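Local coordinates for protein nicotinate phosphoribosyltransferase (Vibrio cholerae, PDB 4HL7) that probably catalyses the ATP-dependent formation of nicotinate mononucleotide from nicotinate and phosphoribosyl diphosphate, the entry step of NAD biosynthesis from nicotinate, at residues E141-R145 with Q146-E150; L199-L202 with K203-P207; M236-Q239 with A240-N243; N278-R282 with H283-A287. One frame throughout, in Å; residues are numbered along the deposited sequence.

Four places where a helix ends or begins illustrate how local contacts end or start a helix. Contacts 1, 2 and 3 sit at the C-terminal ends of helices 131-147, 192-205 and 232-241, whereas contact 4 joins the end of helix 273-279 to the capped start of helix 282-287. Contacts 3 and 4 are neighbours, with centres about 19 Å apart and nearest atoms about 9 Å apart; helix 247-258 touches side chains of both. Contacts 1 and 2 lie about 25 Å apart between centres, and each is on the opposite side of the chain's centre from contact 3. Helix 232-241 begins at H232, the predicted phosphohistidine, unmodified here.

Contact 1: residues E141-R145 with Q146-E150; sequences EVRSR and QRWAE
R143 and W148 are brought alongside each other by two different first torsions: CG of R143 lies anti to its own N (chi1 -174°), while CG of W148 sits beside its N (chi1 -66°). The arginine chain then bends at chi2, and the two side chains run the same way, so that W148 NE1 comes over the centre of the R143 guanidinium, 3.7 Å from CZ. The guanidinium and indole planes are inclined by 50°, which makes this a tilted approach and not a parallel stack. R147, one helical turn on from R143, crosses it at about a right angle, its CD 4.2 Å from R143 CG.

These side chains rise from the last turn of helix 131-147. Q146 N donates to V142 O, R147 N to R143 O, and W148 N to S144 O at 2.8 Å; W148 is then the first residue to leave helical geometry. On another side of the helix, Q146 lies beside V142, with its OE1 3.8 Å from V142 CG1, while its NE2 donates to G53 O. In a salt bridge R145 grips E141 side-on: NE and NH2 both reach OE1 at 2.8 Å, in the guanidinium plane, from the anti side of OE1 but tilted out of the carboxylate plane.

R143 NE and R147 NH2 lie 5.4 Å apart because both arginines converge on E48: R147 NH2 bridges to its OE1 and R143 NH2 to its OE2. The carboxylate probably balances much of their charge, while NE1 of the indole stands over a guanidinium whose NH1 and NH2 are held by R369 O and E48.

Contact 2: residues L199-L202 with K203-P207; sequences LACL and KQEIP
L202 packs against I206 where helix 192-205 runs out, and the side chain of L202 can be followed outward from its root. CB sits at that root beside the K203 peptide, and the contact with I206 is made farther out. CG takes the place beside the backbone N (chi1 -63°), and beyond it the branch CD2 reaches I206 CD1 at 4.1 Å, the two side chains lying side by side and pointing the same way. I206 meets it with CG1 held between its own N and carbonyl carbon (chi1 59°), an arrangement that also puts CG1 3.5 Å from L202 O.

That carbonyl oxygen is the last helical acceptor here: I206 N donates to it at 2.9 Å and nearly straight (162°), and E205 N adds a weak second bond. I206 then leaves helical geometry, and P207, which has no N-H to give, follows. One residue earlier, E205 N donates to C201 O at 2.7 Å, and E205 CG, set beside its backbone N by chi1, lies 4.0 Å from C201 SG. The C201 side chain touches L157, L160 and L164 of helix 155-174, while L199 touches F218 and F222 of helix 216-222.

Helix 192-205 is the crossover of a beta-alpha-beta unit between the parallel strands 181-183 and 210-213, and I206 touches L181 of the first. The chemistry divides accordingly: leucine, isoleucine and cysteine supply apolar surface for the neighbouring elements, whereas K203 sends its NZ to F222 O. Proline, unable to donate, is consistent with the helix stopping where it does.

Contact 3: residues M236-Q239 with A240-N243; sequences MGHQ and ALVN
H238 and L241 meet in a largely buried contact within the last turn of helix 232-241, where the chain passes into the segment before helix 247-258. The methyl CD1 of L241 lies over one face of the imidazole, 4.4 Å from H238 CD2, a loose apolar approach. L241 CG also rests on the backbone, 3.4 Å from G237 O, with CG beside its own N (chi1 -58°).

A240 N donates to G237 O at 3.0 Å, the donor standing above the carbonyl plane, and L241 N makes only weak bonds, to G237 O and H238 O. V242 N then closes the turn on H238 O at 3.1 Å with an angle of 164°, and V242 CG2 lies 3.3 Å from the same oxygen.

The imidazole is held at both nitrogens: NE2 is hydrogen-bonded to Y34 OH and ND1 to W234 O, with the W234 ring meeting it edge-to-face. Q239 OE1 accepts from A386 N. Successive i to i-3 bonds, Q239 N to M236 O and A240 N to G237 O, followed by the i to i-4 bond of V242, are 3-10-like tightening in the last turn of an alpha-helix, here the helix that begins with the predicted phosphohistidine H232.

Contact 4: residues N278-R282 with H283-A287; sequences NDFNR and HLANA
N281 is the N-cap of helix 282-287: its side-chain OD1 accepts from L284 N at 3.1 Å and 160°. A285 N donates to N281 O at 2.7 Å, so the side chain and the backbone carbonyl of one residue both receive N-H groups of the first turn. The cap depends on chi1 of 59°, which places CG of N281 between its N and carbonyl carbon and swings OD1 over the turn. The leucine also covers this oxygen, its CG 3.6 Å from N281 OD1.

F280, the residue before the cap, turns back on the new helix. Its CG lies anti to N, and A285 CA stands over one face of the F280 ring, offset toward the rim, 3.9 Å from the centroid in a CH-pi contact. The neighbouring methyl, A285 CB, packs at 3.7 Å against F280 CE2, while L284 CB meets F280 CD1 on another part of the ring.

What sets these groups is the link itself. Helix 273-279 ends at D279, F280 is the centre of an inverse gamma turn, and its carbonyl O accepts from H308 NE2. M305 and Y309 of helix 298-311 touch the F280 ring, and L256 of helix 247-258 touches L284; the carboxylate of D279 accepts from Q248.

At the outer side, N286 N donates to R282 O at 3.0 Å. A water joins the two side chains, accepting from R282 NH2 at 2.7 Å, in the guanidinium plane, and from N286 ND2 at 3.1 Å.

Contact 1: residues E141-R145 with Q146-E150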
loop_
_atom_site.group_PDB
_atom_site.type_symbol
_atom_site.label_atom_id
_atom_site.label_comp_id
_atom_site.label_asym_id
_atom_site.label_seq_id
_atom_site.Cartn_x
_atom_site.Cartn_y
_atom_site.Cartn_z
ATOM N N GLU A 141 -8.704 -10.657 8.017
ATOM C CA GLU A 141 -10.067 -10.925 8.459
ATOM C C GLU A 141 -10.328 -12.367 8.948
ATOM O O GLU A 141 -11.166 -12.569 9.848
ATOM C CB GLU A 141 -11.106 -10.515 7.403
ATOM C CG GLU A 141 -12.514 -10.735 7.952
ATOM C CD GLU A 141 -13.601 -10.003 7.227
ATOM O OE1 GLU A 141 -14.777 -10.361 7.476
ATOM O OE2 GLU A 141 -13.310 -9.117 6.400
ATOM N N VAL A 142 -9.720 -13.366 8.291
ATOM C CA VAL A 142 -9.819 -14.728 8.788
ATOM C C VAL A 142 -9.302 -14.814 10.218
ATOM O O VAL A 142 -9.961 -15.396 11.115
ATOM C CB VAL A 142 -9.081 -15.712 7.867
ATOM C CG1 VAL A 142 -8.899 -17.064 8.548
ATOM C CG2 VAL A 142 -9.865 -15.876 6.569
ATOM N N ARG A 143 -8.189 -14.142 10.468
ATOM C CA ARG A 143 -7.621 -14.109 11.813
ATOM C C ARG A 143 -8.596 -13.439 12.799
ATOM O O ARG A 143 -8.790 -13.924 13.912
ATOM C CB ARG A 143 -6.264 -13.383 11.777
ATOM C CG ARG A 143 -5.494 -13.400 13.082
ATOM C CD ARG A 143 -5.612 -12.058 13.806
ATOM N NE ARG A 143 -4.550 -11.868 14.810
ATOM C CZ ARG A 143 -4.278 -10.707 15.400
ATOM N NH1 ARG A 143 -4.991 -9.621 15.104
ATOM N NH2 ARG A 143 -3.269 -10.624 16.264
ATOM N N SER A 144 -9.193 -12.323 12.393
ATOM C CA SER A 144 -10.225 -11.697 13.200
ATOM C C SER A 144 -11.362 -12.648 13.523
ATOM O O SER A 144 -11.709 -12.802 14.695
ATOM C CB SER A 144 -10.784 -10.422 12.545
ATOM O OG SER A 144 -9.712 -9.490 12.301
ATOM N N ARG A 145 -11.938 -13.280 12.485
ATOM C CA ARG A 145 -13.036 -14.257 12.666
ATOM C C ARG A 145 -12.672 -15.403 13.556
ATOM O O ARG A 145 -13.549 -15.928 14.325
ATOM C CB ARG A 145 -13.468 -14.792 11.295
ATOM C CG ARG A 145 -14.235 -13.748 10.533
ATOM C CD ARG A 145 -14.291 -14.080 9.047
ATOM N NE ARG A 145 -15.045 -13.053 8.312
ATOM C CZ ARG A 145 -16.163 -13.272 7.642
ATOM N NH1 ARG A 145 -16.724 -14.485 7.665
ATOM N NH2 ARG A 145 -16.750 -12.265 6.985
ATOM N N GLN A 146 -11.447 -15.898 13.414
ATOM C CA GLN A 146 -11.063 -17.116 14.120
ATOM C C GLN A 146 -10.631 -16.848 15.553
ATOM O O GLN A 146 -10.941 -17.645 16.474
ATOM C CB GLN A 146 -10.011 -17.884 13.374
ATOM C CG GLN A 146 -10.670 -18.922 12.501
ATOM C CD GLN A 146 -9.720 -19.741 11.672
ATOM O OE1 GLN A 146 -10.036 -20.046 10.537
ATOM N NE2 GLN A 146 -8.578 -20.160 12.250
ATOM N N ARG A 147 -9.980 -15.704 15.750
ATOM C CA ARG A 147 -9.299 -15.413 17.023
ATOM C C ARG A 147 -9.839 -14.223 17.805
ATOM O O ARG A 147 -9.564 -14.104 19.002
ATOM C CB ARG A 147 -7.807 -15.321 16.792
ATOM C CG ARG A 147 -7.253 -16.654 16.329
ATOM C CD ARG A 147 -5.847 -16.544 15.810
ATOM N NE ARG A 147 -5.319 -17.868 15.433
ATOM C CZ ARG A 147 -4.040 -18.094 15.157
ATOM N NH1 ARG A 147 -3.624 -19.307 14.819
ATOM N NH2 ARG A 147 -3.172 -17.104 15.213
ATOM N N TRP A 148 -10.647 -13.360 17.173
ATOM C CA TRP A 148 -11.113 -12.140 17.821
ATOM C C TRP A 148 -12.558 -11.934 17.604
ATOM O O TRP A 148 -13.031 -10.819 17.481
ATOM C CB TRP A 148 -10.288 -10.929 17.340
ATOM C CG TRP A 148 -8.871 -11.085 17.812
ATOM C CD1 TRP A 148 -7.792 -11.708 17.161
ATOM C CD2 TRP A 148 -8.362 -10.718 19.139
ATOM N NE1 TRP A 148 -6.687 -11.712 17.967
ATOM C CE2 TRP A 148 -6.973 -11.147 19.179
ATOM C CE3 TRP A 148 -8.912 -10.046 20.249
ATOM C CZ2 TRP A 148 -6.157 -10.885 20.268
ATOM C CZ3 TRP A 148 -8.092 -9.831 21.375
ATOM C CH2 TRP A 148 -6.751 -10.261 21.384
ATOM N N ALA A 149 -13.282 -13.041 17.521
ATOM C CA ALA A 149 -14.688 -13.031 17.164
ATOM C C ALA A 149 -15.545 -12.407 18.275
ATOM O O ALA A 149 -16.615 -11.854 18.014
ATOM C CB ALA A 149 -15.141 -14.458 16.821
ATOM N N GLU A 150 -15.042 -12.399 19.504
ATOM C CA GLU A 150 -15.849 -11.878 20.631
ATOM C C GLU A 150 -15.688 -10.350 20.902
ATOM O O GLU A 150 -16.308 -9.778 21.835
ATOM C CB GLU A 150 -15.661 -12.768 21.890
ATOM C CG GLU A 150 -14.250 -12.766 22.517
ATOM C CD GLU A 150 -13.063 -12.960 21.532
ATOM O OE1 GLU A 150 -13.134 -13.790 20.575
ATOM O OE2 GLU A 150 -12.028 -12.285 21.732
#

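Contact 2: residues L199-L202 with K203-P207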
loop_
_atom_site.group_PDB
_atom_site.type_symbol
_atom_site.label_atom_id
_atom_site.label_comp_id
_atom_site.label_asym_id
_atom_site.label_seq_id
_atom_site.Cartn_x
_atom_site.Cartn_y
_atom_site.Cartn_z
ATOM N N LEU A 199 -15.302 4.140 7.290
ATOM C CA LEU A 199 -15.419 5.118 6.229
ATOM C C LEU A 199 -16.759 5.900 6.348
ATOM O O LEU A 199 -16.783 7.120 6.181
ATOM C CB LEU A 199 -15.245 4.446 4.820
ATOM C CG LEU A 199 -13.775 4.154 4.461
ATOM C CD1 LEU A 199 -13.725 3.247 3.251
ATOM C CD2 LEU A 199 -13.142 5.480 4.092
ATOM N N ALA A 200 -17.869 5.188 6.624
ATOM C CA ALA A 200 -19.171 5.824 6.846
ATOM C C ALA A 200 -19.066 6.905 7.933
ATOM O O ALA A 200 -19.615 8.000 7.794
ATOM C CB ALA A 200 -20.227 4.785 7.226
ATOM N N CYS A 201 -18.348 6.609 9.011
ATOM C CA CYS A 201 -18.247 7.528 10.131
ATOM C C CYS A 201 -17.392 8.759 9.756
ATOM O O CYS A 201 -17.768 9.909 10.018
ATOM C CB CYS A 201 -17.672 6.764 11.317
ATOM S SG CYS A 201 -17.195 7.761 12.754
ATOM N N LEU A 202 -16.231 8.525 9.124
ATOM C CA LEU A 202 -15.399 9.625 8.625
ATOM C C LEU A 202 -16.185 10.540 7.716
ATOM O O LEU A 202 -16.135 11.762 7.850
ATOM C CB LEU A 202 -14.184 9.091 7.892
ATOM C CG LEU A 202 -13.202 8.284 8.726
ATOM C CD1 LEU A 202 -12.149 7.647 7.789
ATOM C CD2 LEU A 202 -12.572 9.065 9.882
ATOM N N LYS A 203 -16.935 9.953 6.796
ATOM C CA LYS A 203 -17.723 10.745 5.896
ATOM C C LYS A 203 -18.771 11.599 6.661
ATOM O O LYS A 203 -18.987 12.763 6.336
ATOM C CB LYS A 203 -18.392 9.857 4.863
ATOM C CG LYS A 203 -19.507 10.578 4.120
ATOM C CD LYS A 203 -19.782 10.012 2.744
ATOM C CE LYS A 203 -20.740 10.951 2.001
ATOM N NZ LYS A 203 -21.501 10.253 0.926
ATOM N N GLN A 204 -19.389 11.008 7.677
ATOM C CA GLN A 204 -20.365 11.720 8.479
ATOM C C GLN A 204 -19.757 12.796 9.408
ATOM O O GLN A 204 -20.321 13.865 9.560
ATOM C CB GLN A 204 -21.234 10.737 9.226
ATOM C CG GLN A 204 -22.076 11.384 10.324
ATOM C CD GLN A 204 -22.423 10.387 11.399
ATOM O OE1 GLN A 204 -23.206 9.459 11.163
ATOM N NE2 GLN A 204 -21.818 10.544 12.588
ATOM N N GLU A 205 -18.587 12.530 9.975
ATOM C CA GLU A 205 -18.022 13.354 11.032
ATOM C C GLU A 205 -17.058 14.421 10.525
ATOM O O GLU A 205 -17.056 15.552 11.064
ATOM C CB GLU A 205 -17.309 12.492 12.096
ATOM C CG GLU A 205 -18.239 11.609 12.861
ATOM C CD GLU A 205 -19.184 12.428 13.717
ATOM O OE1 GLU A 205 -18.716 13.352 14.442
ATOM O OE2 GLU A 205 -20.387 12.139 13.683
ATOM N N ILE A 206 -16.225 14.086 9.535
ATOM C CA ILE A 206 -15.144 15.020 9.104
ATOM C C ILE A 206 -15.054 15.100 7.576
ATOM O O ILE A 206 -13.966 15.098 6.988
ATOM C CB ILE A 206 -13.745 14.680 9.718
ATOM C CG1 ILE A 206 -13.303 13.276 9.349
ATOM C CG2 ILE A 206 -13.745 14.831 11.246
ATOM C CD1 ILE A 206 -11.797 13.107 9.495
ATOM N N PRO A 207 -16.214 15.203 6.908
ATOM C CA PRO A 207 -16.208 15.205 5.426
ATOM C C PRO A 207 -15.272 16.260 4.828
ATOM O O PRO A 207 -14.682 16.060 3.738
ATOM C CB PRO A 207 -17.660 15.535 5.072
ATOM C CG PRO A 207 -18.209 16.209 6.279
ATOM C CD PRO A 207 -17.566 15.461 7.445
#

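Contact 3: residues M236-Q239 with A240-N243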
loop_
_atom_site.group_PDB
_atom_site.type_symbol
_atom_site.label_atom_id
_atom_site.label_comp_id
_atom_site.label_asym_id
_atom_site.label_seq_id
_atom_site.Cartn_x
_atom_site.Cartn_y
_atom_site.Cartn_z
HETATM N N MSE A 236 10.651 -1.291 -8.352
HETATM C CA MSE A 236 11.484 -2.490 -8.110
HETATM C C MSE A 236 11.458 -3.360 -9.355
HETATM O O MSE A 236 12.489 -3.843 -9.777
HETATM C CB MSE A 236 10.834 -3.277 -6.927
HETATM C CG MSE A 236 11.131 -2.537 -5.616
HETATM SE SE MSE A 236 9.907 -3.276 -4.232
HETATM C CE MSE A 236 10.971 -4.888 -3.893
ATOM N N GLY A 237 10.267 -3.561 -9.961
ATOM C CA GLY A 237 10.200 -4.403 -11.185
ATOM C C GLY A 237 11.149 -3.887 -12.274
ATOM O O GLY A 237 11.743 -4.655 -13.019
ATOM N N HIS A 238 11.269 -2.566 -12.396
ATOM C CA HIS A 238 12.209 -1.999 -13.396
ATOM C C HIS A 238 13.647 -2.364 -13.213
ATOM O O HIS A 238 14.440 -2.262 -14.150
ATOM C CB HIS A 238 12.003 -0.479 -13.570
ATOM C CG HIS A 238 10.791 -0.159 -14.426
ATOM N ND1 HIS A 238 9.537 -0.192 -13.930
ATOM C CD2 HIS A 238 10.657 0.030 -15.808
ATOM C CE1 HIS A 238 8.640 0.058 -14.928
ATOM N NE2 HIS A 238 9.327 0.198 -16.077
ATOM N N GLN A 239 14.024 -2.819 -12.020
ATOM C CA GLN A 239 15.405 -3.347 -11.788
ATOM C C GLN A 239 15.717 -4.597 -12.587
ATOM O O GLN A 239 16.880 -4.976 -12.767
ATOM C CB GLN A 239 15.648 -3.631 -10.274
ATOM C CG GLN A 239 15.560 -2.368 -9.431
ATOM C CD GLN A 239 15.436 -2.703 -7.945
ATOM O OE1 GLN A 239 15.664 -3.835 -7.560
ATOM N NE2 GLN A 239 15.048 -1.718 -7.115
ATOM N N ALA A 240 14.674 -5.282 -12.987
ATOM C CA ALA A 240 14.789 -6.454 -13.840
ATOM C C ALA A 240 14.612 -6.115 -15.338
ATOM O O ALA A 240 15.157 -6.835 -16.209
ATOM C CB ALA A 240 13.750 -7.513 -13.435
ATOM N N LEU A 241 13.867 -5.063 -15.636
ATOM C CA LEU A 241 13.437 -4.802 -17.006
ATOM C C LEU A 241 14.400 -3.863 -17.777
ATOM O O LEU A 241 14.461 -3.944 -19.051
ATOM C CB LEU A 241 12.026 -4.146 -16.990
ATOM C CG LEU A 241 10.961 -5.005 -16.294
ATOM C CD1 LEU A 241 9.658 -4.223 -16.256
ATOM C CD2 LEU A 241 10.784 -6.231 -17.138
ATOM N N VAL A 242 15.131 -3.007 -17.055
ATOM C CA VAL A 242 16.174 -2.160 -17.698
ATOM C C VAL A 242 17.449 -2.296 -16.889
ATOM O O VAL A 242 17.493 -3.056 -15.953
ATOM C CB VAL A 242 15.723 -0.656 -17.756
ATOM C CG1 VAL A 242 14.439 -0.586 -18.630
ATOM C CG2 VAL A 242 15.382 -0.045 -16.346
ATOM N N ASN A 243 18.486 -1.487 -17.191
ATOM C CA ASN A 243 19.635 -1.583 -16.354
ATOM C C ASN A 243 19.309 -1.083 -14.956
ATOM O O ASN A 243 18.511 -0.177 -14.799
ATOM C CB ASN A 243 20.840 -0.784 -16.925
ATOM C CG ASN A 243 22.104 -1.083 -16.143
ATOM O OD1 ASN A 243 22.469 -0.319 -15.209
ATOM N ND2 ASN A 243 22.716 -2.267 -16.430
#

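Contact 4: residues N278-R282 with H283-A287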
loop_
_atom_site.group_PDB
_atom_site.type_symbol
_atom_site.label_atom_id
_atom_site.label_comp_id
_atom_site.label_asym_id
_atom_site.label_seq_id
_atom_site.Cartn_x
_atom_site.Cartn_y
_atom_site.Cartn_z
ATOM N N ASN A 278 18.413 12.486 -7.367
ATOM C CA ASN A 278 19.226 12.479 -8.576
ATOM C C ASN A 278 18.471 12.080 -9.818
ATOM O O ASN A 278 18.850 12.473 -10.930
ATOM C CB ASN A 278 20.447 11.559 -8.448
ATOM C CG ASN A 278 21.475 12.121 -7.513
ATOM O OD1 ASN A 278 21.456 13.332 -7.209
ATOM N ND2 ASN A 278 22.389 11.254 -7.031
ATOM N N ASP A 279 17.396 11.320 -9.651
ATOM C CA ASP A 279 16.585 10.926 -10.820
ATOM C C ASP A 279 15.452 11.897 -11.134
ATOM O O ASP A 279 14.984 11.974 -12.278
ATOM C CB ASP A 279 15.998 9.482 -10.607
ATOM C CG ASP A 279 17.064 8.383 -10.771
ATOM O OD1 ASP A 279 18.123 8.590 -11.439
ATOM O OD2 ASP A 279 16.861 7.313 -10.207
ATOM N N PHE A 280 15.015 12.629 -10.129
ATOM C CA PHE A 280 13.741 13.387 -10.200
ATOM C C PHE A 280 14.050 14.753 -10.798
ATOM O O PHE A 280 14.094 15.757 -10.080
ATOM C CB PHE A 280 13.141 13.482 -8.792
ATOM C CG PHE A 280 11.631 13.802 -8.745
ATOM C CD1 PHE A 280 10.696 13.115 -9.535
ATOM C CD2 PHE A 280 11.166 14.759 -7.842
ATOM C CE1 PHE A 280 9.342 13.427 -9.456
ATOM C CE2 PHE A 280 9.817 15.092 -7.772
ATOM C CZ PHE A 280 8.888 14.386 -8.557
ATOM N N ASN A 281 14.335 14.773 -12.131
ATOM C CA ASN A 281 14.761 15.998 -12.772
ATOM C C ASN A 281 13.599 17.009 -12.972
ATOM O O ASN A 281 12.447 16.798 -12.582
ATOM C CB ASN A 281 15.450 15.676 -14.096
ATOM C CG ASN A 281 14.556 14.931 -15.037
ATOM O OD1 ASN A 281 13.424 15.289 -15.219
ATOM N ND2 ASN A 281 15.098 13.876 -15.669
ATOM N N ARG A 282 13.925 18.141 -13.568
ATOM C CA ARG A 282 12.989 19.234 -13.576
ATOM C C ARG A 282 11.718 18.832 -14.359
ATOM O O ARG A 282 10.578 19.134 -13.927
ATOM C CB ARG A 282 13.665 20.507 -14.187
ATOM C CG ARG A 282 12.790 21.751 -14.018
ATOM C CD ARG A 282 13.476 23.085 -14.394
ATOM N NE ARG A 282 13.411 23.198 -15.822
ATOM C CZ ARG A 282 12.320 23.654 -16.456
ATOM N NH1 ARG A 282 12.298 23.685 -17.787
ATOM N NH2 ARG A 282 11.258 24.037 -15.723
ATOM N N HIS A 283 11.903 18.087 -15.453
ATOM C CA HIS A 283 10.744 17.694 -16.273
ATOM C C HIS A 283 9.846 16.728 -15.493
ATOM O O HIS A 283 8.629 16.941 -15.439
ATOM C CB HIS A 283 11.180 17.218 -17.653
ATOM C CG HIS A 283 11.886 18.315 -18.507
ATOM N ND1 HIS A 283 12.910 18.031 -19.346
ATOM C CD2 HIS A 283 11.753 19.695 -18.518
ATOM C CE1 HIS A 283 13.311 19.150 -19.959
ATOM N NE2 HIS A 283 12.618 20.185 -19.437
ATOM N N LEU A 284 10.437 15.800 -14.733
ATOM C CA LEU A 284 9.669 14.837 -13.955
ATOM C C LEU A 284 9.033 15.511 -12.765
ATOM O O LEU A 284 7.892 15.228 -12.409
ATOM C CB LEU A 284 10.554 13.678 -13.488
ATOM C CG LEU A 284 10.896 12.728 -14.658
ATOM C CD1 LEU A 284 11.992 11.753 -14.238
ATOM C CD2 LEU A 284 9.686 12.008 -15.246
ATOM N N ALA A 285 9.781 16.388 -12.123
ATOM C CA ALA A 285 9.249 17.112 -10.891
ATOM C C ALA A 285 8.085 18.036 -11.216
ATOM O O ALA A 285 7.206 18.243 -10.369
ATOM C CB ALA A 285 10.366 17.885 -10.185
ATOM N N ASN A 286 8.062 18.600 -12.424
ATOM C CA ASN A 286 6.930 19.396 -12.855
ATOM C C ASN A 286 5.751 18.540 -13.278
ATOM O O ASN A 286 4.629 18.839 -12.951
ATOM C CB ASN A 286 7.337 20.309 -14.005
ATOM C CG ASN A 286 7.912 21.643 -13.488
ATOM O OD1 ASN A 286 7.281 22.315 -12.710
ATOM N ND2 ASN A 286 9.119 21.996 -13.921
ATOM N N ALA A 287 6.025 17.425 -13.917
ATOM C CA ALA A 287 4.910 16.603 -14.365
ATOM C C ALA A 287 4.231 15.870 -13.189
ATOM O O ALA A 287 3.016 15.727 -13.175
ATOM C CB ALA A 287 5.413 15.574 -15.380
HETATM O O HOH W 1 10.736 24.478 -13.083
#